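PDB 1XBF: clostridium acetobutylicum Q97KL0 from Clostridium acetobutylicum, which is of unknown function but belongs to the UPF0047 (YjbQ) family and is found as an assembly of three copies of the chain. Local coordinates for residues D15-I20 with T117-P122; H44-I49 with R123-F128; E53-D58 with G109-I114. All blocks are in the same frame, centred on the assembly; numbering follows the deposited sequence.

Contact 1. Residues D15-I20 with T117-P122; sequences DQFIDI and TEFDGP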
ATOM      1  N   ASP A  15       9.782 -13.050 -12.876  1.00 41.90           N
ATOM      2  CA  ASP A  15       8.725 -12.536 -12.017  1.00 39.47           C
ATOM      3  C   ASP A  15       7.948 -13.680 -11.373  1.00 36.93           C
ATOM      4  O   ASP A  15       7.566 -14.649 -12.037  1.00 34.15           O
ATOM      5  CB  ASP A  15       7.794 -11.593 -12.800  1.00 40.09           C
ATOM      6  CG  ASP A  15       6.979 -12.304 -13.863  1.00 42.61           C
ATOM      7  OD1 ASP A  15       7.420 -13.366 -14.354  1.00 44.40           O
ATOM      8  OD2 ASP A  15       5.895 -11.784 -14.223  1.00 40.76           O
ATOM      9  N   GLN A  16       7.751 -13.572 -10.061  1.00 34.54           N
ATOM     10  CA  GLN A  16       7.027 -14.582  -9.305  1.00 31.66           C
ATOM     11  C   GLN A  16       6.559 -14.079  -7.949  1.00 29.18           C
ATOM     12  O   GLN A  16       7.094 -13.110  -7.403  1.00 28.75           O
ATOM     13  CB  GLN A  16       7.895 -15.829  -9.097  1.00 34.02           C
ATOM     14  CG  GLN A  16       9.221 -15.567  -8.397  1.00 36.07           C
ATOM     15  CD  GLN A  16       9.992 -16.853  -8.118  1.00 38.29           C
ATOM     16  OE1 GLN A  16       9.994 -17.778  -8.931  1.00 41.57           O
ATOM     17  NE2 GLN A  16      10.661 -16.906  -6.973  1.00 36.40           N
ATOM     18  N   PHE A  17       5.550 -14.755  -7.417  1.00 25.39           N
ATOM     19  CA  PHE A  17       4.995 -14.439  -6.113  1.00 26.34           C
ATOM     20  C   PHE A  17       5.500 -15.518  -5.177  1.00 26.44           C
ATOM     21  O   PHE A  17       5.296 -16.707  -5.428  1.00 27.92           O
ATOM     22  CB  PHE A  17       3.468 -14.488  -6.151  1.00 24.75           C
ATOM     23  CG  PHE A  17       2.818 -13.177  -6.488  1.00 23.47           C
ATOM     24  CD1 PHE A  17       3.370 -12.321  -7.449  1.00 21.67           C
ATOM     25  CD2 PHE A  17       1.610 -12.822  -5.887  1.00 22.61           C
ATOM     26  CE1 PHE A  17       2.720 -11.127  -7.806  1.00 22.79           C
ATOM     27  CE2 PHE A  17       0.947 -11.630  -6.239  1.00 23.00           C
ATOM     28  CZ  PHE A  17       1.503 -10.786  -7.198  1.00 19.60           C
ATOM     29  N   ILE A  18       6.167 -15.108  -4.107  1.00 26.25           N
ATOM     30  CA  ILE A  18       6.691 -16.050  -3.131  1.00 25.85           C
ATOM     31  C   ILE A  18       5.931 -15.892  -1.817  1.00 25.19           C
ATOM     32  O   ILE A  18       5.992 -14.846  -1.173  1.00 24.82           O
ATOM     33  CB  ILE A  18       8.192 -15.806  -2.890  1.00 26.52           C
ATOM     34  CG1 ILE A  18       8.936 -15.854  -4.225  1.00 27.50           C
ATOM     35  CG2 ILE A  18       8.745 -16.865  -1.941  1.00 28.92           C
ATOM     36  CD1 ILE A  18      10.368 -15.395  -4.151  1.00 29.98           C
ATOM     37  N   ASP A  19       5.206 -16.935  -1.433  1.00 23.49           N
ATOM     38  CA  ASP A  19       4.430 -16.917  -0.205  1.00 23.73           C
ATOM     39  C   ASP A  19       5.413 -16.916   0.957  1.00 24.73           C
ATOM     40  O   ASP A  19       6.134 -17.886   1.168  1.00 26.02           O
ATOM     41  CB  ASP A  19       3.539 -18.156  -0.139  1.00 23.57           C
ATOM     42  CG  ASP A  19       2.476 -18.060   0.934  1.00 27.14           C
ATOM     43  OD1 ASP A  19       2.797 -17.675   2.077  1.00 27.64           O
ATOM     44  OD2 ASP A  19       1.313 -18.389   0.636  1.00 28.25           O
ATOM     45  N   ILE A  20       5.448 -15.824   1.705  1.00 25.09           N
ATOM     46  CA  ILE A  20       6.355 -15.714   2.834  1.00 23.70           C
ATOM     47  C   ILE A  20       5.593 -15.646   4.151  1.00 24.78           C
ATOM     48  O   ILE A  20       6.128 -15.200   5.171  1.00 22.53           O
ATOM     49  CB  ILE A  20       7.254 -14.463   2.701  1.00 22.33           C
ATOM     50  CG1 ILE A  20       6.398 -13.193   2.642  1.00 20.78           C
ATOM     51  CG2 ILE A  20       8.087 -14.554   1.440  1.00 22.51           C
ATOM     52  CD1 ILE A  20       7.208 -11.915   2.772  1.00 20.49           C
ATOM     53  N   THR A 117       6.595 -10.024  -3.947  1.00 18.62           N
ATOM     54  CA  THR A 117       6.353  -9.977  -5.380  1.00 18.48           C
ATOM     55  C   THR A 117       7.614  -9.595  -6.151  1.00 18.36           C
ATOM     56  O   THR A 117       8.019  -8.437  -6.167  1.00 17.58           O
ATOM     57  CB  THR A 117       5.237  -8.970  -5.713  1.00 17.15           C
ATOM     58  OG1 THR A 117       5.648  -7.647  -5.337  1.00 15.56           O
ATOM     59  CG2 THR A 117       3.966  -9.326  -4.950  1.00 18.41           C
ATOM     60  N   GLU A 118       8.221 -10.584  -6.795  1.00 19.78           N
ATOM     61  CA  GLU A 118       9.448 -10.394  -7.567  1.00 19.85           C
ATOM     62  C   GLU A 118       9.118 -10.077  -9.010  1.00 20.16           C
ATOM     63  O   GLU A 118       8.445 -10.853  -9.683  1.00 20.68           O
ATOM     64  CB  GLU A 118      10.294 -11.668  -7.514  1.00 22.70           C
ATOM     65  CG  GLU A 118      11.564 -11.643  -8.376  1.00 24.35           C
ATOM     66  CD  GLU A 118      12.555 -10.590  -7.925  1.00 24.83           C
ATOM     67  OE1 GLU A 118      12.408  -9.409  -8.314  1.00 26.65           O
ATOM     68  OE2 GLU A 118      13.480 -10.944  -7.168  1.00 26.61           O
ATOM     69  N   PHE A 119       9.604  -8.938  -9.482  1.00 18.16           N
ATOM     70  CA  PHE A 119       9.370  -8.523 -10.850  1.00 19.55           C
ATOM     71  C   PHE A 119      10.696  -8.392 -11.602  1.00 22.02           C
ATOM     72  O   PHE A 119      10.729  -7.895 -12.721  1.00 22.00           O
ATOM     73  CB  PHE A 119       8.631  -7.181 -10.873  1.00 18.15           C
ATOM     74  CG  PHE A 119       7.284  -7.215 -10.202  1.00 16.17           C
ATOM     75  CD1 PHE A 119       6.250  -7.983 -10.730  1.00 16.40           C
ATOM     76  CD2 PHE A 119       7.043  -6.468  -9.052  1.00 17.14           C
ATOM     77  CE1 PHE A 119       4.982  -8.006 -10.122  1.00 19.83           C
ATOM     78  CE2 PHE A 119       5.780  -6.482  -8.432  1.00 17.18           C
ATOM     79  CZ  PHE A 119       4.750  -7.253  -8.973  1.00 17.17           C
ATOM     80  N   ASP A 120      11.788  -8.832 -10.986  1.00 25.61           N
ATOM     81  CA  ASP A 120      13.094  -8.734 -11.641  1.00 29.60           C
ATOM     82  C   ASP A 120      14.089  -9.774 -11.137  1.00 30.69           C
ATOM     83  O   ASP A 120      15.236  -9.447 -10.822  1.00 32.11           O
ATOM     84  CB  ASP A 120      13.673  -7.323 -11.454  1.00 30.07           C
ATOM     85  CG  ASP A 120      14.901  -7.071 -12.322  1.00 34.12           C
ATOM     86  OD1 ASP A 120      14.894  -7.482 -13.504  1.00 33.07           O
ATOM     87  OD2 ASP A 120      15.865  -6.450 -11.830  1.00 35.12           O
ATOM     88  N   GLY A 121      13.645 -11.025 -11.059  1.00 30.82           N
ATOM     89  CA  GLY A 121      14.518 -12.091 -10.598  1.00 31.84           C
ATOM     90  C   GLY A 121      15.282 -12.689 -11.766  1.00 32.56           C
ATOM     91  O   GLY A 121      15.097 -12.237 -12.896  1.00 30.56           O
ATOM     92  N   PRO A 122      16.144 -13.700 -11.539  1.00 33.87           N
ATOM     93  CA  PRO A 122      16.477 -14.321 -10.252  1.00 35.38           C
ATOM     94  C   PRO A 122      17.498 -13.489  -9.496  1.00 36.98           C
ATOM     95  O   PRO A 122      18.492 -13.054 -10.075  1.00 38.16           O
ATOM     96  CB  PRO A 122      17.049 -15.671 -10.670  1.00 36.09           C
ATOM     97  CG  PRO A 122      17.796 -15.308 -11.914  1.00 36.02           C
ATOM     98  CD  PRO A 122      16.795 -14.431 -12.643  1.00 35.47           C
TER
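Glu118 N donates to Gln16 O at 2.8 Å with an N-H...O angle of 157°, the firmer half of a reciprocal pair. The return bond, from Gln16 N to Glu118 O, is also present, although the place of Glu118 O is less sure in the model. This makes Gln16 and Glu118 an antiparallel hydrogen-bonded pair; Phe17 and Thr117, with CA atoms 4.7 Å apart, form the adjoining non-hydrogen-bonded pair.

The latter two share a sheet face. Thr117 CG2 lies 3.7 Å from the centroid of the Phe17 ring and 18° off its normal, a CH-pi contact. With OG1 lodged between backbone N and carbonyl carbon (chi1 63°), it is the methyl that meets the ring. Phe119 CE1 comes to the edge of the same ring, 4.5 Å from Phe17 CE1.

On the other face Gln16 CG and Glu118 CB meet at 4.1 Å before the side chains part. Gln16 OE1 turns to Ser12, while the Glu118 chain, bent at chi2, brings OE1 to Asp120 N at 2.8 Å. A salt bridge to Arg125 and a hydrogen bond to Thr11 also hold that carboxylate.

Strand 16-19 is an outer strand of this chain's three-stranded sheet, beside the central strand 112-118; helix 58-70 covers Phe17, and helix 84-93 packs on Thr117 and Phe119.

Contact 2. Residues H44-I49 with R123-F128; sequences HTTAGI and RDRKVF. With SO4 (sulfate ion), chain D.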
ATOM      1  N   HIS A  44      13.642  -3.501  -1.675  1.00 28.12           N
ATOM      2  CA  HIS A  44      13.995  -3.469  -3.092  1.00 27.01           C
ATOM      3  C   HIS A  44      13.034  -2.606  -3.905  1.00 26.98           C
ATOM      4  O   HIS A  44      11.850  -2.504  -3.580  1.00 27.65           O
ATOM      5  CB  HIS A  44      14.030  -4.888  -3.654  1.00 29.21           C
ATOM      6  CG  HIS A  44      14.881  -5.824  -2.853  1.00 31.66           C
ATOM      7  ND1 HIS A  44      14.425  -6.456  -1.717  1.00 32.56           N
ATOM      8  CD2 HIS A  44      16.180  -6.184  -2.986  1.00 32.37           C
ATOM      9  CE1 HIS A  44      15.403  -7.164  -1.184  1.00 33.70           C
ATOM     10  NE2 HIS A  44      16.481  -7.017  -1.934  1.00 34.36           N
ATOM     11  N   THR A  45      13.551  -1.994  -4.965  1.00 24.67           N
ATOM     12  CA  THR A  45      12.743  -1.126  -5.823  1.00 23.49           C
ATOM     13  C   THR A  45      12.176  -1.844  -7.040  1.00 21.30           C
ATOM     14  O   THR A  45      11.470  -1.236  -7.837  1.00 18.38           O
ATOM     15  CB  THR A  45      13.555   0.085  -6.326  1.00 23.93           C
ATOM     16  OG1 THR A  45      14.721  -0.373  -7.020  1.00 26.10           O
ATOM     17  CG2 THR A  45      13.965   0.977  -5.162  1.00 25.39           C
ATOM     18  N   THR A  46      12.513  -3.123  -7.194  1.00 21.80           N
ATOM     19  CA  THR A  46      12.005  -3.913  -8.309  1.00 21.94           C
ATOM     20  C   THR A  46      11.265  -5.129  -7.764  1.00 22.30           C
ATOM     21  O   THR A  46      11.144  -6.156  -8.426  1.00 23.48           O
ATOM     22  CB  THR A  46      13.145  -4.355  -9.282  1.00 21.89           C
ATOM     23  OG1 THR A  46      14.123  -5.148  -8.589  1.00 22.82           O
ATOM     24  CG2 THR A  46      13.812  -3.142  -9.881  1.00 21.54           C
ATOM     25  N   ALA A  47      10.766  -4.986  -6.540  1.00 22.24           N
ATOM     26  CA  ALA A  47      10.003  -6.021  -5.861  1.00 21.82           C
ATOM     27  C   ALA A  47       9.132  -5.316  -4.829  1.00 21.53           C
ATOM     28  O   ALA A  47       9.303  -4.127  -4.572  1.00 23.34           O
ATOM     29  CB  ALA A  47      10.939  -7.014  -5.166  1.00 24.08           C
ATOM     30  N   GLY A  48       8.198  -6.044  -4.239  1.00 23.11           N
ATOM     31  CA  GLY A  48       7.330  -5.442  -3.247  1.00 20.46           C
ATOM     32  C   GLY A  48       6.663  -6.516  -2.433  1.00 19.65           C
ATOM     33  O   GLY A  48       7.041  -7.686  -2.509  1.00 19.25           O
ATOM     34  N   ILE A  49       5.662  -6.116  -1.656  1.00 18.29           N
ATOM     35  CA  ILE A  49       4.917  -7.029  -0.807  1.00 16.15           C
ATOM     36  C   ILE A  49       3.420  -6.835  -1.083  1.00 14.60           C
ATOM     37  O   ILE A  49       2.969  -5.713  -1.257  1.00 15.50           O
ATOM     38  CB  ILE A  49       5.111  -6.692   0.696  1.00 18.57           C
ATOM     39  CG1 ILE A  49       6.603  -6.649   1.069  1.00 18.50           C
ATOM     40  CG2 ILE A  49       4.362  -7.705   1.544  1.00 16.52           C
ATOM     41  CD1 ILE A  49       7.279  -8.010   1.085  1.00 19.18           C
ATOM     42  N   ARG A 123      17.257 -13.272  -8.207  1.00 37.81           N
ATOM     43  CA  ARG A 123      18.165 -12.481  -7.385  1.00 39.03           C
ATOM     44  C   ARG A 123      18.126 -12.942  -5.934  1.00 38.53           C
ATOM     45  O   ARG A 123      17.243 -13.698  -5.541  1.00 38.17           O
ATOM     46  CB  ARG A 123      17.785 -10.993  -7.454  1.00 40.09           C
ATOM     47  CG  ARG A 123      17.830 -10.406  -8.859  1.00 42.97           C
ATOM     48  CD  ARG A 123      17.361  -8.960  -8.917  1.00 44.94           C
ATOM     49  NE  ARG A 123      18.297  -8.031  -8.298  1.00 47.90           N
ATOM     50  CZ  ARG A 123      18.173  -6.707  -8.347  1.00 49.21           C
ATOM     51  NH1 ARG A 123      19.072  -5.931  -7.753  1.00 49.41           N
ATOM     52  NH2 ARG A 123      17.148  -6.159  -8.989  1.00 49.84           N
ATOM     53  N   ASP A 124      19.103 -12.495  -5.152  1.00 39.08           N
ATOM     54  CA  ASP A 124      19.162 -12.817  -3.730  1.00 39.67           C
ATOM     55  C   ASP A 124      18.512 -11.613  -3.061  1.00 36.68           C
ATOM     56  O   ASP A 124      19.081 -10.526  -3.050  1.00 36.22           O
ATOM     57  CB  ASP A 124      20.615 -12.959  -3.265  1.00 41.46           C
ATOM     58  CG  ASP A 124      21.326 -14.131  -3.918  1.00 45.27           C
ATOM     59  OD1 ASP A 124      20.901 -15.283  -3.696  1.00 46.01           O
ATOM     60  OD2 ASP A 124      22.302 -13.895  -4.660  1.00 47.38           O
ATOM     61  N   ARG A 125      17.320 -11.806  -2.514  1.00 34.61           N
ATOM     62  CA  ARG A 125      16.588 -10.706  -1.893  1.00 32.04           C
ATOM     63  C   ARG A 125      16.504 -10.779  -0.378  1.00 31.26           C
ATOM     64  O   ARG A 125      16.877 -11.771   0.235  1.00 29.95           O
ATOM     65  CB  ARG A 125      15.167 -10.654  -2.462  1.00 29.44           C
ATOM     66  CG  ARG A 125      15.082 -10.617  -3.983  1.00 27.38           C
ATOM     67  CD  ARG A 125      15.592  -9.302  -4.558  1.00 27.08           C
ATOM     68  NE  ARG A 125      14.870  -8.959  -5.780  1.00 27.69           N
ATOM     69  CZ  ARG A 125      15.026  -7.823  -6.446  1.00 27.07           C
ATOM     70  NH1 ARG A 125      15.889  -6.913  -6.016  1.00 28.30           N
ATOM     71  NH2 ARG A 125      14.299  -7.580  -7.527  1.00 27.01           N
ATOM     72  N   LYS A 126      16.002  -9.700   0.210  1.00 30.78           N
ATOM     73  CA  LYS A 126      15.825  -9.600   1.648  1.00 31.93           C
ATOM     74  C   LYS A 126      14.409  -9.105   1.931  1.00 32.05           C
ATOM     75  O   LYS A 126      13.763  -8.491   1.081  1.00 29.71           O
ATOM     76  CB  LYS A 126      16.816  -8.599   2.248  1.00 33.63           C
ATOM     77  CG  LYS A 126      18.276  -9.033   2.246  1.00 37.83           C
ATOM     78  CD  LYS A 126      18.511 -10.177   3.223  1.00 41.78           C
ATOM     79  CE  LYS A 126      19.993 -10.359   3.506  1.00 43.30           C
ATOM     80  NZ  LYS A 126      20.589  -9.113   4.070  1.00 45.34           N
ATOM     81  N   VAL A 127      13.927  -9.379   3.131  1.00 32.10           N
ATOM     82  CA  VAL A 127      12.616  -8.913   3.527  1.00 31.82           C
ATOM     83  C   VAL A 127      12.741  -8.640   5.014  1.00 32.01           C
ATOM     84  O   VAL A 127      13.266  -9.473   5.757  1.00 30.15           O
ATOM     85  CB  VAL A 127      11.514  -9.971   3.235  1.00 32.62           C
ATOM     86  CG1 VAL A 127      11.680 -11.183   4.134  1.00 31.36           C
ATOM     87  CG2 VAL A 127      10.136  -9.344   3.413  1.00 34.34           C
ATOM     88  N   PHE A 128      12.310  -7.458   5.444  1.00 30.66           N
ATOM     89  CA  PHE A 128      12.390  -7.102   6.854  1.00 30.59           C
ATOM     90  C   PHE A 128      11.042  -7.306   7.524  1.00 32.28           C
ATOM     91  O   PHE A 128       9.998  -6.990   6.950  1.00 31.28           O
ATOM     92  CB  PHE A 128      12.798  -5.639   7.044  1.00 29.51           C
ATOM     93  CG  PHE A 128      13.996  -5.217   6.246  1.00 28.09           C
ATOM     94  CD1 PHE A 128      15.005  -6.119   5.932  1.00 29.32           C
ATOM     95  CD2 PHE A 128      14.137  -3.890   5.854  1.00 29.39           C
ATOM     96  CE1 PHE A 128      16.144  -5.703   5.240  1.00 30.48           C
ATOM     97  CE2 PHE A 128      15.269  -3.458   5.163  1.00 29.82           C
ATOM     98  CZ  PHE A 128      16.278  -4.367   4.854  1.00 31.20           C
TER
HETATM   99  S   SO4 D 201      16.884  -3.320  -5.858  1.00 30.44           S
HETATM  100  O1  SO4 D 201      17.915  -3.423  -6.902  1.00 33.00           O
HETATM  101  O2  SO4 D 201      16.532  -1.901  -5.665  1.00 30.52           O
HETATM  102  O3  SO4 D 201      15.691  -4.080  -6.278  1.00 31.60           O
HETATM  103  O4  SO4 D 201      17.393  -3.883  -4.598  1.00 30.42           O
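Arg123 and Thr46 converge on a sulfate ion, Arg123 NH1 donating to sulfate O1 at 2.9 Å while its NH2 forms a salt bridge with Asp120. Arg125 NH1 lies 3.2 Å above the plane of the Arg123 guanidinium, over its centre, and both arginines donate to the same anion, Arg125 NH1 binding sulfate O3 at 2.9 Å. Thr46 OG1 links the two partners: it accepts from Arg125 NH2 at 2.7 Å (N-H...O angle 160°), nearly within the guanidinium plane, and donates to sulfate O3 at 3.0 Å. A bend at chi2 (-69°) lays Arg125 CD over one face of the His44 ring, 3.7 Å from its centroid, as a CH-pi contact. Lys126 presents its backbone N at that ring's edge. Val127 CG2 then meets Ile49 CD1 at 3.9 Å, the side chains crossing at about a right angle.

Thr45 adds two more bonds, from OG1 to sulfate O2 at 2.7 Å and from N to the same oxygen. The ion probably came from the crystallisation liquor, but this concentration of donors is consistent with an anion-binding pocket.

The contact bridges two sheets: Val127 packs on strand 5-10, Ile49 on Ile114 of strand 112-118, and helix 84-93 touches Thr45 and Thr46.

Contact 3. Residues E53-D58 with G109-I114; sequences ENADPD and GTWQGI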
ATOM      1  N   GLU A  53      -4.699 -14.130  -2.377  1.00 19.05           N
ATOM      2  CA  GLU A  53      -5.054 -15.545  -2.283  1.00 22.35           C
ATOM      3  C   GLU A  53      -3.871 -16.490  -2.119  1.00 22.09           C
ATOM      4  O   GLU A  53      -2.944 -16.483  -2.920  1.00 19.51           O
ATOM      5  CB  GLU A  53      -5.885 -15.973  -3.498  1.00 25.58           C
ATOM      6  CG  GLU A  53      -6.332 -17.442  -3.445  1.00 32.32           C
ATOM      7  CD  GLU A  53      -7.835 -17.610  -3.261  1.00 33.77           C
ATOM      8  OE1 GLU A  53      -8.425 -16.941  -2.386  1.00 36.25           O
ATOM      9  OE2 GLU A  53      -8.430 -18.427  -3.989  1.00 38.89           O
ATOM     10  N   ASN A  54      -3.951 -17.323  -1.086  1.00 24.80           N
ATOM     11  CA  ASN A  54      -2.921 -18.295  -0.725  1.00 30.78           C
ATOM     12  C   ASN A  54      -3.188 -19.689  -1.313  1.00 32.18           C
ATOM     13  O   ASN A  54      -2.305 -20.543  -1.330  1.00 33.00           O
ATOM     14  CB  ASN A  54      -2.862 -18.411   0.810  1.00 32.51           C
ATOM     15  CG  ASN A  54      -1.510 -18.881   1.311  1.00 37.21           C
ATOM     16  OD1 ASN A  54      -0.902 -19.783   0.735  1.00 40.60           O
ATOM     17  ND2 ASN A  54      -1.038 -18.279   2.401  1.00 39.16           N
ATOM     18  N   ALA A  55      -4.409 -19.913  -1.785  1.00 34.40           N
ATOM     19  CA  ALA A  55      -4.813 -21.207  -2.327  1.00 38.29           C
ATOM     20  C   ALA A  55      -4.200 -21.574  -3.681  1.00 39.86           C
ATOM     21  O   ALA A  55      -3.000 -21.824  -3.784  1.00 41.30           O
ATOM     22  CB  ALA A  55      -6.344 -21.264  -2.410  1.00 39.05           C
ATOM     23  N   ASP A  56      -5.042 -21.606  -4.711  1.00 41.05           N
ATOM     24  CA  ASP A  56      -4.627 -21.952  -6.070  1.00 40.74           C
ATOM     25  C   ASP A  56      -3.597 -20.987  -6.658  1.00 38.79           C
ATOM     26  O   ASP A  56      -3.798 -19.772  -6.656  1.00 38.91           O
ATOM     27  CB  ASP A  56      -5.860 -21.993  -6.985  1.00 43.84           C
ATOM     28  CG  ASP A  56      -5.523 -22.390  -8.415  1.00 47.30           C
ATOM     29  OD1 ASP A  56      -6.392 -22.232  -9.298  1.00 51.24           O
ATOM     30  OD2 ASP A  56      -4.396 -22.866  -8.668  1.00 49.49           O
ATOM     31  N   PRO A  57      -2.476 -21.519  -7.173  1.00 35.87           N
ATOM     32  CA  PRO A  57      -1.458 -20.644  -7.759  1.00 34.86           C
ATOM     33  C   PRO A  57      -1.909 -19.982  -9.062  1.00 31.88           C
ATOM     34  O   PRO A  57      -1.172 -19.198  -9.656  1.00 30.26           O
ATOM     35  CB  PRO A  57      -0.259 -21.578  -7.946  1.00 35.44           C
ATOM     36  CG  PRO A  57      -0.887 -22.928  -8.094  1.00 37.07           C
ATOM     37  CD  PRO A  57      -1.976 -22.898  -7.055  1.00 35.99           C
ATOM     38  N   ASP A  58      -3.121 -20.294  -9.509  1.00 30.36           N
ATOM     39  CA  ASP A  58      -3.639 -19.682 -10.726  1.00 28.06           C
ATOM     40  C   ASP A  58      -3.914 -18.202 -10.476  1.00 25.46           C
ATOM     41  O   ASP A  58      -3.896 -17.393 -11.410  1.00 25.15           O
ATOM     42  CB  ASP A  58      -4.932 -20.367 -11.171  1.00 30.12           C
ATOM     43  CG  ASP A  58      -4.684 -21.663 -11.916  1.00 32.70           C
ATOM     44  OD1 ASP A  58      -5.675 -22.350 -12.227  1.00 33.19           O
ATOM     45  OD2 ASP A  58      -3.511 -21.997 -12.194  1.00 35.57           O
ATOM     46  N   GLY A 109      -7.282 -13.315   6.608  1.00 31.70           N
ATOM     47  CA  GLY A 109      -8.304 -14.177   6.044  1.00 32.57           C
ATOM     48  C   GLY A 109      -7.863 -15.620   5.927  1.00 33.02           C
ATOM     49  O   GLY A 109      -6.668 -15.910   5.925  1.00 32.26           O
ATOM     50  N   THR A 110      -8.834 -16.525   5.817  1.00 35.40           N
ATOM     51  CA  THR A 110      -8.565 -17.956   5.706  1.00 37.39           C
ATOM     52  C   THR A 110      -7.508 -18.284   4.658  1.00 37.77           C
ATOM     53  O   THR A 110      -6.515 -18.951   4.953  1.00 37.38           O
ATOM     54  CB  THR A 110      -9.836 -18.735   5.346  1.00 38.76           C
ATOM     55  OG1 THR A 110     -10.891 -18.374   6.243  1.00 41.33           O
ATOM     56  CG2 THR A 110      -9.582 -20.233   5.448  1.00 40.47           C
ATOM     57  N   TRP A 111      -7.728 -17.828   3.429  1.00 37.89           N
ATOM     58  CA  TRP A 111      -6.769 -18.092   2.368  1.00 36.96           C
ATOM     59  C   TRP A 111      -6.076 -16.813   1.919  1.00 35.15           C
ATOM     60  O   TRP A 111      -5.836 -16.586   0.731  1.00 32.52           O
ATOM     61  CB  TRP A 111      -7.461 -18.788   1.197  1.00 38.86           C
ATOM     62  CG  TRP A 111      -7.923 -20.175   1.557  1.00 40.53           C
ATOM     63  CD1 TRP A 111      -9.180 -20.557   1.930  1.00 40.57           C
ATOM     64  CD2 TRP A 111      -7.110 -21.358   1.616  1.00 41.44           C
ATOM     65  NE1 TRP A 111      -9.202 -21.903   2.216  1.00 42.00           N
ATOM     66  CE2 TRP A 111      -7.944 -22.421   2.030  1.00 41.30           C
ATOM     67  CE3 TRP A 111      -5.755 -21.622   1.355  1.00 41.13           C
ATOM     68  CZ2 TRP A 111      -7.469 -23.730   2.193  1.00 40.97           C
ATOM     69  CZ3 TRP A 111      -5.281 -22.923   1.515  1.00 42.11           C
ATOM     70  CH2 TRP A 111      -6.139 -23.962   1.930  1.00 42.81           C
ATOM     71  N   GLN A 112      -5.753 -15.980   2.899  1.00 32.74           N
ATOM     72  CA  GLN A 112      -5.072 -14.727   2.652  1.00 30.40           C
ATOM     73  C   GLN A 112      -3.615 -14.930   3.038  1.00 28.84           C
ATOM     74  O   GLN A 112      -3.303 -15.101   4.210  1.00 30.99           O
ATOM     75  CB  GLN A 112      -5.707 -13.622   3.503  1.00 29.73           C
ATOM     76  CG  GLN A 112      -5.279 -12.215   3.142  1.00 25.87           C
ATOM     77  CD  GLN A 112      -6.006 -11.155   3.958  1.00 24.43           C
ATOM     78  OE1 GLN A 112      -6.151 -11.288   5.172  1.00 20.77           O
ATOM     79  NE2 GLN A 112      -6.450 -10.092   3.297  1.00 19.99           N
ATOM     80  N   GLY A 113      -2.728 -14.936   2.046  1.00 27.24           N
ATOM     81  CA  GLY A 113      -1.314 -15.114   2.323  1.00 23.68           C
ATOM     82  C   GLY A 113      -0.493 -13.873   2.029  1.00 22.56           C
ATOM     83  O   GLY A 113      -0.920 -12.987   1.275  1.00 20.86           O
ATOM     84  N   ILE A 114       0.691 -13.796   2.629  1.00 20.97           N
ATOM     85  CA  ILE A 114       1.585 -12.659   2.422  1.00 20.33           C
ATOM     86  C   ILE A 114       2.626 -13.040   1.372  1.00 20.61           C
ATOM     87  O   ILE A 114       3.343 -14.038   1.526  1.00 19.68           O
ATOM     88  CB  ILE A 114       2.319 -12.269   3.724  1.00 24.37           C
ATOM     89  CG1 ILE A 114       1.303 -12.013   4.838  1.00 23.95           C
ATOM     90  CG2 ILE A 114       3.168 -11.021   3.481  1.00 22.68           C
ATOM     91  CD1 ILE A 114       1.912 -11.942   6.234  1.00 27.05           C
TER
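Asn54 N donates to Trp111 O at 2.7 Å, with an N-H...O angle of 155°, where an antiparallel strand pair ends beside a type I beta turn running from Gly109 to Gln112. One residue earlier, Glu53 faces Gln112 as a non-hydrogen-bonded antiparallel pair, their CA atoms 5.0 Å apart.

The Asn54 side chain runs from this bond across the strand. Its CB lies 3.5 Å from Trp111 O and is also close to Gly113 N. CG comes next, 3.9 Å from Gly113 CA, and the ND2 end closes to 3.2 Å from that same CA. Two features allow the approach: CG is anti to the backbone N (chi1 -155°), and Gly113 carries no side chain where the amide arrives.

The Trp111 ring meets Ala55, the residue after Asn54. Ala55 CB sits over one face of the ring, displaced toward the rim, and is 3.8 Å from Trp111 CE3. The flanking bends have internal ties as well: Asp56 OD2 accepts from Asp58 N in a capping bond at the start of helix 58-70.

The arrangement borders a subunit interface, for Glu53 packs on Thr45 of the third subunit and Gln112 NE2 bonds to Cys42 O of the third subunit. Separately, the Glu53 side chain is about 5 Å from a bound sulfate, an ion probably from the crystallisation liquor. Gln112 uses the other end of its amide within the turn, where OE1 accepts from Gly109 N at 2.7 Å, tying the turn back on itself.

From the N terminus, segment 15-20 comes first and waits for 117-122; contact 1 thereby closes the longest of the three loops, with 96 residues between its segments. Segment 44-49 opens contact 2 within that span but meets its partner 123-128 only after it, so contacts 1 and 2 cross. Contact 3, between 53-58 and 109-114, lies wholly inside both loops. Strand 112-118 serves contacts 1 and 3, and strand 47-53 beside it leads from contact 2 to contact 3. Contacts 1 and 3 join strand 112-118 to its two neighbours, 16-19 and the end of 47-53, at opposite ends, while contact 2 joins their three-stranded sheet to the five-stranded sheet through strand 124-133.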